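Local atomic coordinates of ORF 37 (PDB entry 3FHD), a protein that cuts single- and double-stranded DNA as an endonuclease and exonuclease and helps process branched viral DNA so that unit-length progeny genomes are made. Residues A[230-235]-A[406-411]; A[168-173]-A[473-478]; A[133-138]-A[410-415]; A[268-273]-A[322-327]. One frame throughout, in Å; residues are numbered along the deposited sequence.

Contact 1 (A[230-235]-A[406-411])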
loop_
_atom_site.group_PDB
_atom_site.type_symbol
_atom_site.label_atom_id
_atom_site.label_comp_id
_atom_site.label_asym_id
_atom_site.label_seq_id
_atom_site.Cartn_x
_atom_site.Cartn_y
_atom_site.Cartn_z
ATOM N N MET A 230 7.844 1.842 1.696
ATOM C CA MET A 230 8.554 2.869 0.955
ATOM C C MET A 230 8.135 4.239 1.455
ATOM O O MET A 230 7.074 4.729 1.056
ATOM C CB MET A 230 8.203 2.758 -0.523
ATOM C CG MET A 230 8.838 1.507 -1.122
ATOM S SD MET A 230 8.336 0.978 -2.762
ATOM C CE MET A 230 6.665 1.496 -2.858
ATOM N N GLN A 231 8.978 4.860 2.285
ATOM C CA GLN A 231 8.747 6.220 2.760
ATOM C C GLN A 231 9.041 7.192 1.573
ATOM O O GLN A 231 9.885 6.875 0.701
ATOM C CB GLN A 231 9.699 6.518 3.923
ATOM C CG GLN A 231 9.571 5.540 5.104
ATOM C CD GLN A 231 10.736 5.655 6.091
ATOM O OE1 GLN A 231 10.633 6.352 7.110
ATOM N NE2 GLN A 231 11.847 4.967 5.792
ATOM N N SER A 232 8.373 8.338 1.521
ATOM C CA SER A 232 8.760 9.419 0.608
ATOM C C SER A 232 10.104 10.058 0.997
ATOM O O SER A 232 10.215 10.673 2.056
ATOM C CB SER A 232 7.682 10.528 0.529
ATOM O OG SER A 232 8.250 11.712 -0.070
ATOM N N PRO A 233 11.138 9.960 0.124
ATOM C CA PRO A 233 12.411 10.618 0.481
ATOM C C PRO A 233 12.350 12.140 0.384
ATOM O O PRO A 233 13.215 12.823 0.935
ATOM C CB PRO A 233 13.409 10.037 -0.535
ATOM C CG PRO A 233 12.529 9.640 -1.733
ATOM C CD PRO A 233 11.223 9.204 -1.136
ATOM N N GLN A 234 11.357 12.677 -0.316
ATOM C CA GLN A 234 11.308 14.115 -0.531
ATOM C C GLN A 234 10.608 14.853 0.607
ATOM O O GLN A 234 10.960 15.979 0.893
ATOM C CB GLN A 234 10.659 14.447 -1.869
ATOM C CG GLN A 234 11.475 13.992 -3.100
ATOM C CD GLN A 234 12.825 14.699 -3.194
ATOM O OE1 GLN A 234 13.661 14.621 -2.281
ATOM N NE2 GLN A 234 13.041 15.394 -4.293
ATOM N N ASN A 235 9.678 14.182 1.296
ATOM C CA ASN A 235 8.959 14.835 2.425
ATOM C C ASN A 235 8.965 14.102 3.772
ATOM O O ASN A 235 8.838 14.734 4.831
ATOM C CB ASN A 235 7.526 15.207 2.003
ATOM C CG ASN A 235 6.745 14.022 1.467
ATOM O OD1 ASN A 235 6.492 13.056 2.185
ATOM N ND2 ASN A 235 6.359 14.096 0.191
ATOM N N VAL A 406 5.620 5.608 -6.123
ATOM C CA VAL A 406 6.329 4.917 -7.233
ATOM C C VAL A 406 7.007 5.900 -8.205
ATOM O O VAL A 406 8.156 5.716 -8.637
ATOM C CB VAL A 406 5.381 3.956 -8.014
ATOM C CG1 VAL A 406 6.068 3.466 -9.281
ATOM C CG2 VAL A 406 5.033 2.752 -7.180
ATOM N N GLU A 407 6.267 6.935 -8.616
ATOM C CA GLU A 407 6.798 7.920 -9.561
ATOM C C GLU A 407 7.901 8.822 -9.002
ATOM O O GLU A 407 8.830 9.193 -9.729
ATOM C CB GLU A 407 5.651 8.707 -10.198
ATOM C CG GLU A 407 4.885 7.820 -11.198
ATOM C CD GLU A 407 3.456 8.268 -11.461
ATOM O OE1 GLU A 407 3.140 9.463 -11.184
ATOM O OE2 GLU A 407 2.652 7.413 -11.941
ATOM N N GLU A 408 7.807 9.123 -7.713
ATOM C CA GLU A 408 8.883 9.799 -6.954
ATOM C C GLU A 408 10.189 8.984 -6.978
ATOM O O GLU A 408 11.240 9.537 -7.301
ATOM C CB GLU A 408 8.405 10.064 -5.508
ATOM C CG GLU A 408 9.386 10.870 -4.575
ATOM C CD GLU A 408 8.790 11.026 -3.152
ATOM O OE1 GLU A 408 7.602 10.724 -2.990
ATOM O OE2 GLU A 408 9.481 11.446 -2.185
ATOM N N TYR A 409 10.119 7.686 -6.674
ATOM C CA TYR A 409 11.304 6.809 -6.680
ATOM C C TYR A 409 11.895 6.680 -8.108
ATOM O O TYR A 409 13.101 6.793 -8.301
ATOM C CB TYR A 409 10.936 5.421 -6.144
ATOM C CG TYR A 409 10.913 5.271 -4.622
ATOM C CD1 TYR A 409 11.733 4.315 -3.991
ATOM C CD2 TYR A 409 10.125 6.083 -3.815
ATOM C CE1 TYR A 409 11.711 4.144 -2.582
ATOM C CE2 TYR A 409 10.121 5.943 -2.387
ATOM C CZ TYR A 409 10.924 4.969 -1.780
ATOM O OH TYR A 409 10.906 4.772 -0.394
ATOM N N ILE A 410 11.044 6.463 -9.108
ATOM C CA ILE A 410 11.492 6.468 -10.515
ATOM C C ILE A 410 12.207 7.787 -10.885
ATOM O O ILE A 410 13.141 7.777 -11.678
ATOM C CB ILE A 410 10.291 6.233 -11.482
ATOM C CG1 ILE A 410 9.826 4.801 -11.379
ATOM C CG2 ILE A 410 10.684 6.571 -12.981
ATOM C CD1 ILE A 410 8.466 4.546 -12.025
ATOM N N GLY A 411 11.733 8.911 -10.327
ATOM C CA GLY A 411 12.277 10.254 -10.596
ATOM C C GLY A 411 13.665 10.426 -10.002
ATOM O O GLY A 411 14.527 11.105 -10.586
HETATM O O HOH W 1 4.915 11.855 -1.870
#
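E408 and Y409 reach side by side from helix 394-412 to the turn that follows strand 230-231. The E408 chain is fully extended, with CG anti to the backbone N (chi1 -176°), and this carries its carboxylate straight into the turn. There OE2 takes two bonds: a very short one from S232 OG at 2.5 Å, and one from Q234 N at 2.9 Å that meets OE2 nearly along its C-O axis. S232 OG in turn accepts from N235 N at 3.2 Å, an ST motif, so a glutamate from the helix and a serine within the turn tie down successive backbone amides. A water donates to the other oxygen, E408 OE1. Y409 OH donates to Q231 O at 2.6 Å; that carbonyl oxygen lies in the plane of the ring, at its edge. M230 packs CB against Y409 CZ (3.7 Å), while its sulfur stands over the ring face, 4.9 Å from the centroid, a distant Met-aromatic contact. H138 of helix 134-147 meets the same tyrosine edge-to-face.

Contact 2 (A[168-173]-A[473-478]). With SO4 (sulfate ion), chain B.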
loop_
_atom_site.group_PDB
_atom_site.type_symbol
_atom_site.label_atom_id
_atom_site.label_comp_id
_atom_site.label_asym_id
_atom_site.label_seq_id
_atom_site.Cartn_x
_atom_site.Cartn_y
_atom_site.Cartn_z
ATOM N N SER A 168 -3.287 3.165 2.822
ATOM C CA SER A 168 -4.522 2.717 3.479
ATOM C C SER A 168 -5.215 3.824 4.303
ATOM O O SER A 168 -6.372 3.672 4.668
ATOM C CB SER A 168 -4.186 1.530 4.422
ATOM O OG SER A 168 -3.313 1.974 5.446
ATOM N N LYS A 169 -4.491 4.904 4.611
ATOM C CA LYS A 169 -5.023 6.059 5.367
ATOM C C LYS A 169 -5.196 7.294 4.476
ATOM O O LYS A 169 -5.662 8.332 4.937
ATOM C CB LYS A 169 -4.075 6.447 6.498
ATOM C CG LYS A 169 -4.043 5.426 7.660
ATOM C CD LYS A 169 -3.097 5.899 8.720
ATOM C CE LYS A 169 -2.654 4.743 9.563
ATOM N NZ LYS A 169 -2.224 5.256 10.893
ATOM N N PHE A 170 -4.842 7.204 3.208
ATOM C CA PHE A 170 -4.843 8.429 2.372
ATOM C C PHE A 170 -6.246 9.073 2.153
ATOM O O PHE A 170 -6.412 10.297 2.254
ATOM C CB PHE A 170 -4.070 8.208 1.057
ATOM C CG PHE A 170 -3.865 9.486 0.274
ATOM C CD1 PHE A 170 -2.984 10.454 0.735
ATOM C CD2 PHE A 170 -4.573 9.719 -0.890
ATOM C CE1 PHE A 170 -2.802 11.672 0.023
ATOM C CE2 PHE A 170 -4.409 10.923 -1.627
ATOM C CZ PHE A 170 -3.522 11.906 -1.165
ATOM N N HIS A 171 -7.253 8.260 1.852
ATOM C CA HIS A 171 -8.614 8.758 1.755
ATOM C C HIS A 171 -9.060 9.466 3.058
ATOM O O HIS A 171 -9.595 10.584 2.992
ATOM C CB HIS A 171 -9.593 7.638 1.364
ATOM C CG HIS A 171 -11.023 8.099 1.281
ATOM N ND1 HIS A 171 -11.949 7.834 2.264
ATOM C CD2 HIS A 171 -11.669 8.822 0.338
ATOM C CE1 HIS A 171 -13.109 8.382 1.933
ATOM N NE2 HIS A 171 -12.965 8.986 0.769
ATOM N N TRP A 172 -8.801 8.837 4.209
ATOM C CA TRP A 172 -9.144 9.391 5.542
ATOM C C TRP A 172 -8.453 10.771 5.726
ATOM O O TRP A 172 -9.101 11.753 6.154
ATOM C CB TRP A 172 -8.793 8.381 6.654
ATOM C CG TRP A 172 -8.731 8.983 8.007
ATOM C CD1 TRP A 172 -9.781 9.202 8.869
ATOM C CD2 TRP A 172 -7.565 9.498 8.641
ATOM N NE1 TRP A 172 -9.326 9.850 10.010
ATOM C CE2 TRP A 172 -7.966 10.022 9.894
ATOM C CE3 TRP A 172 -6.202 9.584 8.259
ATOM C CZ2 TRP A 172 -7.057 10.594 10.778
ATOM C CZ3 TRP A 172 -5.294 10.137 9.150
ATOM C CH2 TRP A 172 -5.744 10.667 10.387
ATOM N N ALA A 173 -7.165 10.855 5.355
ATOM C CA ALA A 173 -6.360 12.093 5.558
ATOM C C ALA A 173 -6.869 13.248 4.680
ATOM O O ALA A 173 -6.704 14.426 5.013
ATOM C CB ALA A 173 -4.842 11.830 5.319
ATOM N N ARG A 473 -3.675 18.417 -5.990
ATOM C CA ARG A 473 -4.586 19.027 -5.000
ATOM C C ARG A 473 -4.762 18.132 -3.752
ATOM O O ARG A 473 -4.706 18.605 -2.620
ATOM C CB ARG A 473 -5.950 19.342 -5.615
ATOM C CG ARG A 473 -6.740 20.283 -4.690
ATOM C CD ARG A 473 -8.208 20.350 -4.988
ATOM N NE ARG A 473 -8.498 21.117 -6.193
ATOM C CZ ARG A 473 -9.723 21.237 -6.697
ATOM N NH1 ARG A 473 -10.750 20.650 -6.072
ATOM N NH2 ARG A 473 -9.921 21.939 -7.810
ATOM N N LEU A 474 -4.965 16.847 -3.989
ATOM C CA LEU A 474 -5.216 15.881 -2.898
ATOM C C LEU A 474 -3.980 15.723 -2.006
ATOM O O LEU A 474 -4.090 15.702 -0.756
ATOM C CB LEU A 474 -5.696 14.534 -3.474
ATOM C CG LEU A 474 -7.023 14.590 -4.232
ATOM C CD1 LEU A 474 -7.340 13.222 -4.875
ATOM C CD2 LEU A 474 -8.201 15.007 -3.305
ATOM N N LEU A 475 -2.791 15.646 -2.616
ATOM C CA LEU A 475 -1.534 15.523 -1.817
ATOM C C LEU A 475 -1.319 16.803 -0.996
ATOM O O LEU A 475 -0.921 16.730 0.170
ATOM C CB LEU A 475 -0.305 15.265 -2.708
ATOM C CG LEU A 475 -0.186 13.918 -3.434
ATOM C CD1 LEU A 475 0.895 13.997 -4.584
ATOM C CD2 LEU A 475 0.119 12.786 -2.433
ATOM N N HIS A 476 -1.620 17.968 -1.576
ATOM C CA HIS A 476 -1.525 19.224 -0.821
ATOM C C HIS A 476 -2.466 19.247 0.428
ATOM O O HIS A 476 -2.065 19.667 1.508
ATOM C CB HIS A 476 -1.802 20.438 -1.728
ATOM C CG HIS A 476 -1.897 21.726 -0.977
ATOM N ND1 HIS A 476 -0.781 22.420 -0.563
ATOM C CD2 HIS A 476 -2.966 22.418 -0.522
ATOM C CE1 HIS A 476 -1.163 23.511 0.080
ATOM N NE2 HIS A 476 -2.484 23.535 0.115
ATOM N N GLN A 477 -3.718 18.836 0.257
ATOM C CA GLN A 477 -4.685 18.789 1.381
ATOM C C GLN A 477 -4.206 17.831 2.473
ATOM O O GLN A 477 -4.257 18.143 3.685
ATOM C CB GLN A 477 -6.052 18.374 0.844
ATOM C CG GLN A 477 -6.540 19.400 -0.230
ATOM C CD GLN A 477 -7.958 19.176 -0.696
ATOM O OE1 GLN A 477 -8.643 18.249 -0.249
ATOM N NE2 GLN A 477 -8.435 20.070 -1.564
ATOM N N ALA A 478 -3.727 16.666 2.053
ATOM C CA ALA A 478 -3.219 15.674 3.006
ATOM C C ALA A 478 -1.973 16.191 3.733
ATOM O O ALA A 478 -1.831 15.974 4.928
ATOM C CB ALA A 478 -2.913 14.330 2.279
HETATM S S SO4 B . -0.165 0.746 2.902
HETATM O O1 SO4 B . -0.836 1.524 3.931
HETATM O O2 SO4 B . -1.154 -0.095 2.222
HETATM O O3 SO4 B . 0.406 1.707 1.980
HETATM O O4 SO4 B . 0.932 0.015 3.482
#
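The F170 ring meets helix 468-489 obliquely, with A478 CB and L475 CD2 near CE1 and the carbonyl oxygen of L474 near CZ. This is apolar helix-helix packing: the short helix 170-175 lies against the first half of that long helix in the alkaline nuclease fold, and no hydrogen bond crosses between the two segments. F170 CG is anti to the backbone N (chi1 -171°), which swings the ring out from its own helix to the other. The closest touch is F170 CE1 to A478 CB at 3.5 Å. The L475 and F170 side chains cross at about a right angle, bringing L475 CD2 to 4.0 Å from F170 CZ, while L474 adds its CB to that same ring carbon at 4.1 Å. The backbones come nearest between A173 and A478, two small residues whose CB atoms are 4.4 Å apart. F238 of strand 238-240 also packs on F170, L475 and A478, and W172 meets F481 edge-to-face. At the start of 168-173 a sulfate, probably from the crystallisation liquor, is held by R161, S167, S241 and S168; its O1 receives bonds from S168 N at 3.2 Å and S168 OG at 2.9 Å.

Contact 3 (A[133-138]-A[410-415])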
loop_
_atom_site.group_PDB
_atom_site.type_symbol
_atom_site.label_atom_id
_atom_site.label_comp_id
_atom_site.label_asym_id
_atom_site.label_seq_id
_atom_site.Cartn_x
_atom_site.Cartn_y
_atom_site.Cartn_z
ATOM N N ASN A 133 21.561 15.030 0.521
ATOM C CA ASN A 133 20.914 15.336 -0.749
ATOM C C ASN A 133 19.759 14.336 -1.017
ATOM O O ASN A 133 19.582 13.378 -0.246
ATOM C CB ASN A 133 21.934 15.395 -1.890
ATOM C CG ASN A 133 22.699 14.093 -2.087
ATOM O OD1 ASN A 133 22.118 13.030 -2.248
ATOM N ND2 ASN A 133 24.015 14.191 -2.154
ATOM N N ALA A 134 18.979 14.581 -2.078
ATOM C CA ALA A 134 17.760 13.799 -2.342
ATOM C C ALA A 134 18.122 12.368 -2.737
ATOM O O ALA A 134 17.352 11.438 -2.444
ATOM C CB ALA A 134 16.893 14.486 -3.447
ATOM N N HIS A 135 19.275 12.185 -3.391
ATOM C CA HIS A 135 19.753 10.836 -3.756
ATOM C C HIS A 135 20.176 9.970 -2.553
ATOM O O HIS A 135 19.893 8.757 -2.525
ATOM C CB HIS A 135 20.800 10.883 -4.878
ATOM C CG HIS A 135 20.318 11.648 -6.070
ATOM N ND1 HIS A 135 19.303 11.184 -6.885
ATOM C CD2 HIS A 135 20.636 12.882 -6.529
ATOM C CE1 HIS A 135 19.039 12.088 -7.813
ATOM N NE2 HIS A 135 19.835 13.126 -7.620
ATOM N N GLN A 136 20.786 10.595 -1.555
ATOM C CA GLN A 136 21.042 9.939 -0.259
ATOM C C GLN A 136 19.763 9.553 0.494
ATOM O O GLN A 136 19.694 8.473 1.072
ATOM C CB GLN A 136 21.940 10.804 0.628
ATOM C CG GLN A 136 23.356 10.914 0.027
ATOM C CD GLN A 136 24.219 11.978 0.672
ATOM O OE1 GLN A 136 23.723 12.962 1.248
ATOM N NE2 GLN A 136 25.527 11.787 0.572
ATOM N N ARG A 137 18.763 10.440 0.497
ATOM C CA ARG A 137 17.519 10.129 1.173
ATOM C C ARG A 137 16.837 8.968 0.435
ATOM O O ARG A 137 16.330 8.024 1.049
ATOM C CB ARG A 137 16.619 11.365 1.241
ATOM C CG ARG A 137 17.110 12.431 2.231
ATOM C CD ARG A 137 16.008 13.473 2.573
ATOM N NE ARG A 137 15.547 14.198 1.385
ATOM C CZ ARG A 137 16.139 15.242 0.821
ATOM N NH1 ARG A 137 17.266 15.753 1.315
ATOM N NH2 ARG A 137 15.588 15.785 -0.261
ATOM N N HIS A 138 16.841 9.047 -0.887
ATOM C CA HIS A 138 16.328 7.975 -1.743
ATOM C C HIS A 138 17.000 6.636 -1.439
ATOM O O HIS A 138 16.328 5.577 -1.316
ATOM C CB HIS A 138 16.534 8.328 -3.220
ATOM C CG HIS A 138 16.015 7.285 -4.167
ATOM N ND1 HIS A 138 16.759 6.794 -5.214
ATOM C CD2 HIS A 138 14.828 6.636 -4.215
ATOM C CE1 HIS A 138 16.058 5.883 -5.864
ATOM N NE2 HIS A 138 14.883 5.769 -5.278
ATOM N N ILE A 410 11.044 6.463 -9.108
ATOM C CA ILE A 410 11.492 6.468 -10.515
ATOM C C ILE A 410 12.207 7.787 -10.885
ATOM O O ILE A 410 13.141 7.777 -11.678
ATOM C CB ILE A 410 10.291 6.233 -11.482
ATOM C CG1 ILE A 410 9.826 4.801 -11.379
ATOM C CG2 ILE A 410 10.684 6.571 -12.981
ATOM C CD1 ILE A 410 8.466 4.546 -12.025
ATOM N N GLY A 411 11.733 8.911 -10.327
ATOM C CA GLY A 411 12.277 10.254 -10.596
ATOM C C GLY A 411 13.665 10.426 -10.002
ATOM O O GLY A 411 14.527 11.105 -10.586
ATOM N N LEU A 412 13.893 9.800 -8.853
ATOM C CA LEU A 412 15.181 9.837 -8.158
ATOM C C LEU A 412 16.178 8.773 -8.624
ATOM O O LEU A 412 17.372 8.936 -8.393
ATOM C CB LEU A 412 14.994 9.737 -6.634
ATOM C CG LEU A 412 14.418 10.979 -5.964
ATOM C CD1 LEU A 412 13.799 10.688 -4.612
ATOM C CD2 LEU A 412 15.534 12.076 -5.877
ATOM N N ASP A 413 15.700 7.718 -9.279
ATOM C CA ASP A 413 16.568 6.668 -9.842
ATOM C C ASP A 413 17.596 7.288 -10.794
ATOM O O ASP A 413 17.258 8.173 -11.561
ATOM C CB ASP A 413 15.741 5.645 -10.651
ATOM C CG ASP A 413 15.149 4.505 -9.793
ATOM O OD1 ASP A 413 15.570 4.346 -8.630
ATOM O OD2 ASP A 413 14.262 3.744 -10.295
ATOM N N SER A 414 18.855 6.841 -10.749
ATOM C CA SER A 414 19.863 7.339 -11.679
ATOM C C SER A 414 19.569 6.763 -13.061
ATOM O O SER A 414 18.979 5.675 -13.173
ATOM C CB SER A 414 21.286 6.924 -11.251
ATOM O OG SER A 414 21.382 5.510 -11.187
ATOM N N GLY A 415 19.945 7.507 -14.093
ATOM C CA GLY A 415 19.897 6.991 -15.453
ATOM C C GLY A 415 19.139 7.901 -16.399
ATOM O O GLY A 415 18.475 8.843 -15.972
HETATM O O HOH W 2 13.955 3.167 -6.508
#
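D413 OD1 and H138 NE2 are joined through one water, which donates to the carboxylate oxygen at 2.9 Å and lies 3.0 Å from the ring nitrogen. The same oxygen also comes up to the H138 ring directly, near its plane and at its edge, 3.2 Å from CE1; ring and carboxylate planes are turned 60° apart. Over one face of that imidazole sits L412, whose CB is 3.7 Å from the ring centroid and 16° off the normal, a CH-pi contact. H138 CG stands anti to the backbone N (chi1 -179°), sending the ring across to L412, and the two side chains run antiparallel past one another. The other end of L412 turns to the start of helix 134-147, where CD2 touches A134 CB at 3.7 Å. H135 adds a weak bond from ND1 to L412 O at 3.3 Å, the oxygen lying in the plane of the imidazole. N133 and Q136 close the beginning of this helix with a capping box. The first turn of helix 134-147 thus meets the last turn of helix 394-412, just where D413 leaves helical geometry, and P233, from the loop after strand 230-231, packs on L412 beside them.

Contact 4 (A[268-273]-A[322-327]). With SO4 (sulfate ion), chain C.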
loop_
_atom_site.group_PDB
_atom_site.type_symbol
_atom_site.label_atom_id
_atom_site.label_comp_id
_atom_site.label_asym_id
_atom_site.label_seq_id
_atom_site.Cartn_x
_atom_site.Cartn_y
_atom_site.Cartn_z
ATOM N N LYS A 268 -7.320 -6.810 -3.684
ATOM C CA LYS A 268 -8.435 -6.835 -2.700
ATOM C C LYS A 268 -9.161 -8.184 -2.822
ATOM O O LYS A 268 -9.191 -8.752 -3.902
ATOM C CB LYS A 268 -9.463 -5.720 -2.986
ATOM C CG LYS A 268 -8.885 -4.301 -2.984
ATOM C CD LYS A 268 -8.368 -3.973 -1.577
ATOM C CE LYS A 268 -7.674 -2.617 -1.573
ATOM N NZ LYS A 268 -6.956 -2.386 -0.301
ATOM N N CYS A 269 -9.707 -8.700 -1.739
ATOM C CA CYS A 269 -10.521 -9.922 -1.826
ATOM C C CYS A 269 -11.934 -9.610 -1.398
ATOM O O CYS A 269 -12.133 -8.788 -0.483
ATOM C CB CYS A 269 -9.908 -11.039 -0.991
ATOM S SG CYS A 269 -8.210 -11.393 -1.394
ATOM N N ARG A 270 -12.922 -10.205 -2.074
ATOM C CA ARG A 270 -14.335 -9.915 -1.793
ATOM C C ARG A 270 -14.998 -11.013 -0.979
ATOM O O ARG A 270 -15.632 -11.884 -1.548
ATOM C CB ARG A 270 -15.098 -9.790 -3.100
ATOM C CG ARG A 270 -14.503 -8.808 -4.059
ATOM C CD ARG A 270 -15.150 -7.500 -3.840
ATOM N NE ARG A 270 -14.663 -6.938 -2.603
ATOM C CZ ARG A 270 -15.191 -5.892 -1.997
ATOM N NH1 ARG A 270 -16.244 -5.292 -2.521
ATOM N NH2 ARG A 270 -14.646 -5.447 -0.869
ATOM N N PHE A 271 -14.870 -10.966 0.345
ATOM C CA PHE A 271 -15.356 -12.069 1.146
ATOM C C PHE A 271 -16.886 -12.192 1.196
ATOM O O PHE A 271 -17.397 -13.285 1.468
ATOM C CB PHE A 271 -14.723 -12.054 2.519
ATOM C CG PHE A 271 -13.236 -12.287 2.481
ATOM C CD1 PHE A 271 -12.692 -13.334 1.705
ATOM C CD2 PHE A 271 -12.369 -11.465 3.206
ATOM C CE1 PHE A 271 -11.328 -13.549 1.658
ATOM C CE2 PHE A 271 -10.994 -11.675 3.162
ATOM C CZ PHE A 271 -10.476 -12.727 2.390
ATOM N N LYS A 272 -17.611 -11.117 0.881
ATOM C CA LYS A 272 -19.093 -11.198 0.870
ATOM C C LYS A 272 -19.589 -12.183 -0.175
ATOM O O LYS A 272 -20.736 -12.606 -0.118
ATOM C CB LYS A 272 -19.751 -9.848 0.536
ATOM C CG LYS A 272 -19.658 -8.717 1.559
ATOM C CD LYS A 272 -20.352 -7.420 0.999
ATOM C CE LYS A 272 -19.650 -6.861 -0.272
ATOM N NZ LYS A 272 -20.054 -5.442 -0.683
ATOM N N TYR A 273 -18.743 -12.508 -1.156
ATOM C CA TYR A 273 -19.134 -13.354 -2.287
ATOM C C TYR A 273 -18.633 -14.799 -2.158
ATOM O O TYR A 273 -18.806 -15.598 -3.067
ATOM C CB TYR A 273 -18.630 -12.758 -3.607
ATOM C CG TYR A 273 -19.422 -11.566 -4.103
ATOM C CD1 TYR A 273 -20.603 -11.736 -4.833
ATOM C CD2 TYR A 273 -18.972 -10.270 -3.869
ATOM C CE1 TYR A 273 -21.329 -10.646 -5.296
ATOM C CE2 TYR A 273 -19.698 -9.173 -4.317
ATOM C CZ TYR A 273 -20.879 -9.369 -5.033
ATOM O OH TYR A 273 -21.592 -8.278 -5.487
ATOM N N GLU A 322 -19.945 6.087 -1.797
ATOM C CA GLU A 322 -18.645 5.581 -1.353
ATOM C C GLU A 322 -18.723 4.089 -1.039
ATOM O O GLU A 322 -17.725 3.494 -0.625
ATOM C CB GLU A 322 -18.167 6.361 -0.124
ATOM C CG GLU A 322 -17.634 7.749 -0.405
ATOM C CD GLU A 322 -17.411 8.568 0.872
ATOM O OE1 GLU A 322 -18.078 8.294 1.901
ATOM O OE2 GLU A 322 -16.574 9.498 0.853
ATOM N N SER A 323 -19.892 3.487 -1.275
ATOM C CA SER A 323 -20.215 2.130 -0.797
ATOM C C SER A 323 -19.360 0.969 -1.358
ATOM O O SER A 323 -19.041 0.027 -0.609
ATOM C CB SER A 323 -21.729 1.832 -0.917
ATOM O OG SER A 323 -22.104 1.276 -2.179
ATOM N N ASP A 324 -19.023 0.992 -2.648
ATOM C CA ASP A 324 -18.033 0.026 -3.146
ATOM C C ASP A 324 -17.246 0.610 -4.301
ATOM O O ASP A 324 -17.476 1.738 -4.720
ATOM C CB ASP A 324 -18.623 -1.367 -3.482
ATOM C CG ASP A 324 -17.719 -2.535 -3.017
ATOM O OD1 ASP A 324 -16.488 -2.416 -3.059
ATOM O OD2 ASP A 324 -18.244 -3.590 -2.576
ATOM N N TYR A 325 -16.287 -0.152 -4.795
ATOM C CA TYR A 325 -15.258 0.477 -5.604
ATOM C C TYR A 325 -15.316 0.237 -7.100
ATOM O O TYR A 325 -14.433 0.732 -7.825
ATOM C CB TYR A 325 -13.886 0.154 -5.048
ATOM C CG TYR A 325 -13.545 -1.307 -5.085
ATOM C CD1 TYR A 325 -13.034 -1.899 -6.243
ATOM C CD2 TYR A 325 -13.704 -2.096 -3.939
ATOM C CE1 TYR A 325 -12.703 -3.245 -6.263
ATOM C CE2 TYR A 325 -13.360 -3.432 -3.939
ATOM C CZ TYR A 325 -12.854 -3.997 -5.089
ATOM O OH TYR A 325 -12.530 -5.327 -5.058
ATOM N N LEU A 326 -16.354 -0.469 -7.564
ATOM C CA LEU A 326 -16.632 -0.571 -8.991
ATOM C C LEU A 326 -17.938 0.161 -9.328
ATOM O O LEU A 326 -18.933 0.074 -8.595
ATOM C CB LEU A 326 -16.726 -2.029 -9.463
ATOM C CG LEU A 326 -15.477 -2.937 -9.390
ATOM C CD1 LEU A 326 -15.847 -4.441 -9.597
ATOM C CD2 LEU A 326 -14.386 -2.491 -10.388
ATOM N N VAL A 327 -17.926 0.884 -10.435
ATOM C CA VAL A 327 -19.117 1.557 -10.926
ATOM C C VAL A 327 -19.327 1.227 -12.394
ATOM O O VAL A 327 -18.366 0.948 -13.132
ATOM C CB VAL A 327 -19.017 3.089 -10.744
ATOM C CG1 VAL A 327 -19.065 3.465 -9.264
ATOM C CG2 VAL A 327 -17.759 3.627 -11.402
HETATM S S SO4 C . -15.948 -7.930 1.501
HETATM O O1 SO4 C . -16.591 -8.557 2.666
HETATM O O2 SO4 C . -16.635 -8.299 0.257
HETATM O O3 SO4 C . -16.039 -6.481 1.674
HETATM O O4 SO4 C . -14.541 -8.330 1.490
#
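The backbones keep apart: K268 CA and Y325 CA, the nearest pair, are 10.4 Å from each other, and side chains span the gap between the end of strand 262-269 and the residues leading into strand 326-328. R270, bent at chi2 and chi3, has sulfate O2 over one guanidinium face and Y325 CE2 over the opposite one, 3.6 Å above the plane; the tyrosine ring is tilted 57° from the guanidinium, not flat against it. At the guanidinium edge D324 OD2 forms a salt bridge with R270 NH1 at 2.6 Å, though as a hydrogen bond it is weak, with an angle of 126°. K272 NZ adds a second salt bridge to D324 OD2 at 3.2 Å and binds K308 O. D324 OD1 accepts from Y325 N at 2.9 Å. K268 NZ, farther in, bonds to E266, a magnesium ligand of this PD-(D/E)XK nuclease. F271 N and K272 N bond the sulfate and R270 lies beside it, an anion-binding spot that in a DNA-cutting enzyme might take a phosphate.

Overall arrangement
Contacts 1 and 2 are buried, contact 4 is partly so, and contact 3 lies at the surface. Contacts 1 and 3 share the end of helix 394-412 and touch one another: R137 bonds to P233 O and Q234 OE1. Contact 2 lies about 16 Å from contact 1, centre to centre, and is purely apolar between its segments, whereas contact 1 receives a glutamate carboxylate between a serine hydroxyl and a backbone N-H and contact 3 mixes CH-pi packing with a water bridge. Contact 4, across the chain's centre from contacts 1 and 3, relies on salt bridges, with K268 at its inner end reaching the magnesium site. It meets contact 2 through packing of H171 on E322.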